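Local coordinates for protein rubber oxygenase (Streptomyces sp., PDB 5O1M) that uses a non-covalently bound b-type heme to cleave the double bonds of poly(cis-1,4-isoprene) rubber oxidatively with dioxygen, at residues T288-G293 against A311-L316. Numbering follows the deposited sequence.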
ATOM      1  N   THR A 288      -3.921 -21.510  -6.890  1.00 38.36           N
ATOM      2  CA  THR A 288      -5.360 -21.792  -6.969  1.00 37.47           C
ATOM      3  C   THR A 288      -6.156 -21.108  -5.866  1.00 35.98           C
ATOM      4  O   THR A 288      -5.639 -20.747  -4.864  1.00 33.17           O
ATOM      5  CB  THR A 288      -5.580 -23.293  -6.773  1.00 38.85           C
ATOM      6  OG1 THR A 288      -5.117 -23.627  -5.437  1.00 38.45           O
ATOM      7  CG2 THR A 288      -4.837 -24.119  -7.778  1.00 38.35           C
ATOM      8  N   ARG A 289      -7.456 -21.015  -6.029  1.00 39.40           N
ATOM      9  CA  ARG A 289      -8.355 -20.413  -5.052  1.00 42.17           C
ATOM     10  C   ARG A 289      -8.253 -21.024  -3.647  1.00 40.61           C
ATOM     11  O   ARG A 289      -8.099 -20.269  -2.696  1.00 41.90           O
ATOM     12  CB  ARG A 289      -9.829 -20.445  -5.583  1.00 48.36           C
ATOM     13  CG  ARG A 289     -10.016 -19.530  -6.789  1.00 52.23           C
ATOM     14  CD  ARG A 289     -11.433 -19.469  -7.319  1.00 59.91           C
ATOM     15  NE  ARG A 289     -12.182 -18.292  -6.818  1.00 64.91           N
ATOM     16  CZ  ARG A 289     -12.362 -17.130  -7.455  1.00 64.82           C
ATOM     17  NH1 ARG A 289     -11.859 -16.903  -8.661  1.00 65.05           N
ATOM     18  NH2 ARG A 289     -13.077 -16.179  -6.866  1.00 66.39           N
ATOM     19  N   PRO A 290      -8.309 -22.380  -3.504  1.00 39.92           N
ATOM     20  CA  PRO A 290      -8.000 -23.039  -2.193  1.00 38.07           C
ATOM     21  C   PRO A 290      -6.677 -22.592  -1.532  1.00 33.93           C
ATOM     22  O   PRO A 290      -6.721 -22.273  -0.367  1.00 30.61           O
ATOM     23  CB  PRO A 290      -7.914 -24.544  -2.538  1.00 39.28           C
ATOM     24  CG  PRO A 290      -8.613 -24.713  -3.796  1.00 41.39           C
ATOM     25  CD  PRO A 290      -8.621 -23.385  -4.539  1.00 41.19           C
ATOM     26  N   LEU A 291      -5.561 -22.609  -2.260  1.00 32.95           N
ATOM     27  CA  LEU A 291      -4.271 -22.128  -1.737  1.00 33.31           C
ATOM     28  C   LEU A 291      -4.273 -20.630  -1.343  1.00 32.55           C
ATOM     29  O   LEU A 291      -3.827 -20.317  -0.258  1.00 31.26           O
ATOM     30  CB  LEU A 291      -3.091 -22.298  -2.715  1.00 35.30           C
ATOM     31  CG  LEU A 291      -2.511 -23.702  -2.911  1.00 38.43           C
ATOM     32  CD1 LEU A 291      -1.580 -23.612  -4.112  1.00 37.70           C
ATOM     33  CD2 LEU A 291      -1.882 -24.222  -1.572  1.00 40.08           C
ATOM     34  N   ILE A 292      -4.831 -19.749  -2.170  1.00 32.24           N
ATOM     35  CA  ILE A 292      -4.978 -18.314  -1.824  1.00 32.25           C
ATOM     36  C   ILE A 292      -5.807 -18.156  -0.571  1.00 32.49           C
ATOM     37  O   ILE A 292      -5.459 -17.388   0.303  1.00 32.24           O
ATOM     38  CB  ILE A 292      -5.763 -17.514  -2.916  1.00 33.84           C
ATOM     39  CG1 ILE A 292      -4.990 -17.535  -4.231  1.00 34.58           C
ATOM     40  CG2 ILE A 292      -5.950 -16.037  -2.493  1.00 34.38           C
ATOM     41  CD1 ILE A 292      -5.805 -17.162  -5.439  1.00 35.78           C
ATOM     42  N   GLY A 293      -6.950 -18.821  -0.521  1.00 31.93           N
ATOM     43  CA  GLY A 293      -7.816 -18.744   0.630  1.00 32.84           C
ATOM     44  C   GLY A 293      -7.143 -19.177   1.907  1.00 31.90           C
ATOM     45  O   GLY A 293      -7.220 -18.518   2.916  1.00 29.52           O
ATOM     46  N   ALA A 311     -13.620 -18.608   2.863  1.00 45.86           N
ATOM     47  CA  ALA A 311     -14.194 -19.723   3.631  1.00 44.90           C
ATOM     48  C   ALA A 311     -13.088 -20.471   4.377  1.00 42.06           C
ATOM     49  O   ALA A 311     -12.015 -20.687   3.843  1.00 38.16           O
ATOM     50  CB  ALA A 311     -14.920 -20.667   2.692  1.00 47.27           C
ATOM     51  N   LYS A 312     -13.369 -20.868   5.615  1.00 43.64           N
ATOM     52  CA  LYS A 312     -12.410 -21.686   6.376  1.00 44.03           C
ATOM     53  C   LYS A 312     -12.213 -23.044   5.734  1.00 41.34           C
ATOM     54  O   LYS A 312     -13.187 -23.696   5.425  1.00 41.90           O
ATOM     55  CB  LYS A 312     -12.838 -21.801   7.838  1.00 47.07           C
ATOM     56  CG  LYS A 312     -11.809 -22.509   8.741  1.00 49.74           C
ATOM     57  CD  LYS A 312     -11.747 -22.025  10.219  1.00 50.95           C
ATOM     58  CE  LYS A 312     -13.084 -21.578  10.872  1.00 55.29           C
ATOM     59  NZ  LYS A 312     -14.242 -22.514  10.827  1.00 58.60           N
ATOM     60  N   GLN A 313     -10.944 -23.394   5.486  1.00 39.21           N
ATOM     61  CA  GLN A 313     -10.492 -24.720   4.993  1.00 38.37           C
ATOM     62  C   GLN A 313      -9.612 -25.364   6.071  1.00 35.09           C
ATOM     63  O   GLN A 313      -8.388 -25.145   6.139  1.00 32.70           O
ATOM     64  CB  GLN A 313      -9.713 -24.556   3.714  1.00 38.78           C
ATOM     65  CG  GLN A 313     -10.604 -24.105   2.586  1.00 39.51           C
ATOM     66  CD  GLN A 313      -9.749 -23.804   1.415  1.00 39.83           C
ATOM     67  OE1 GLN A 313      -9.604 -24.660   0.531  1.00 41.04           O
ATOM     68  NE2 GLN A 313      -9.029 -22.649   1.466  1.00 37.46           N
ATOM     69  N   PRO A 314     -10.241 -26.133   6.958  1.00 34.90           N
ATOM     70  CA  PRO A 314      -9.479 -26.354   8.194  1.00 34.64           C
ATOM     71  C   PRO A 314      -8.222 -27.217   7.987  1.00 33.76           C
ATOM     72  O   PRO A 314      -7.256 -27.010   8.636  1.00 31.64           O
ATOM     73  CB  PRO A 314     -10.502 -27.038   9.069  1.00 35.93           C
ATOM     74  CG  PRO A 314     -11.818 -26.464   8.603  1.00 36.47           C
ATOM     75  CD  PRO A 314     -11.658 -26.443   7.129  1.00 35.89           C
ATOM     76  N   VAL A 315      -8.247 -28.163   7.035  1.00 34.81           N
ATOM     77  CA  VAL A 315      -7.121 -29.054   6.883  1.00 35.18           C
ATOM     78  C   VAL A 315      -5.910 -28.277   6.359  1.00 33.99           C
ATOM     79  O   VAL A 315      -4.908 -28.152   7.011  1.00 31.04           O
ATOM     80  CB  VAL A 315      -7.544 -30.292   6.117  1.00 36.38           C
ATOM     81  CG1 VAL A 315      -6.353 -31.068   5.603  1.00 37.64           C
ATOM     82  CG2 VAL A 315      -8.410 -31.177   7.030  1.00 37.32           C
ATOM     83  N   LEU A 316      -6.089 -27.644   5.226  1.00 36.04           N
ATOM     84  CA  LEU A 316      -5.059 -26.824   4.579  1.00 36.48           C
ATOM     85  C   LEU A 316      -4.503 -25.713   5.465  1.00 36.37           C
ATOM     86  O   LEU A 316      -3.280 -25.546   5.576  1.00 34.52           O
ATOM     87  CB  LEU A 316      -5.580 -26.323   3.231  1.00 39.54           C
ATOM     88  CG  LEU A 316      -4.536 -25.921   2.156  1.00 42.56           C
ATOM     89  CD1 LEU A 316      -3.324 -26.897   2.110  1.00 44.25           C
ATOM     90  CD2 LEU A 316      -5.197 -25.752   0.768  1.00 41.75           C
TER
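Gln313 reaches across to Pro290 and joins the starts of two helices, 289-300 and 314-331, in the all-helical, globin-clan catalytic domain of this oxygenase, well away from the heme. Gln313 is the N-cap residue of the second helix, and its backbone N bonds to Glu317 OE1. With CG anti to the carbonyl carbon (chi1 -68°) and the chain extended beyond it, the carboxamide is carried to the first turn of the other helix. There NE2 donates to Pro290 O at 3.0 Å, a nearly straight bond (168°) that meets a lone pair in the carbonyl plane and lies close to the plane of the amide. The other branch of the amide, OE1, comes up beside the pyrrolidine, 3.5 Å from Pro290 CB. Replacing Gln313 with an alanine would probably leave Pro290 O without this donor and open a gap beside the proline ring.

Leu316, in the first turn of its helix, extends alongside the glutamine; its CG is anti to the backbone N (chi1 -157°), which directs CD2 toward the same carbonyl, 4.0 Å from Pro290 O. Ala294 extends this patch, touching both Gln313 and Leu316. The first helix is itself capped by Thr288, whose OG1 weakly accepts from Leu291 N. Farther down, the leucines meet methyl to methyl, Leu291 CD2 lying 4.3 Å from Leu316 CD2.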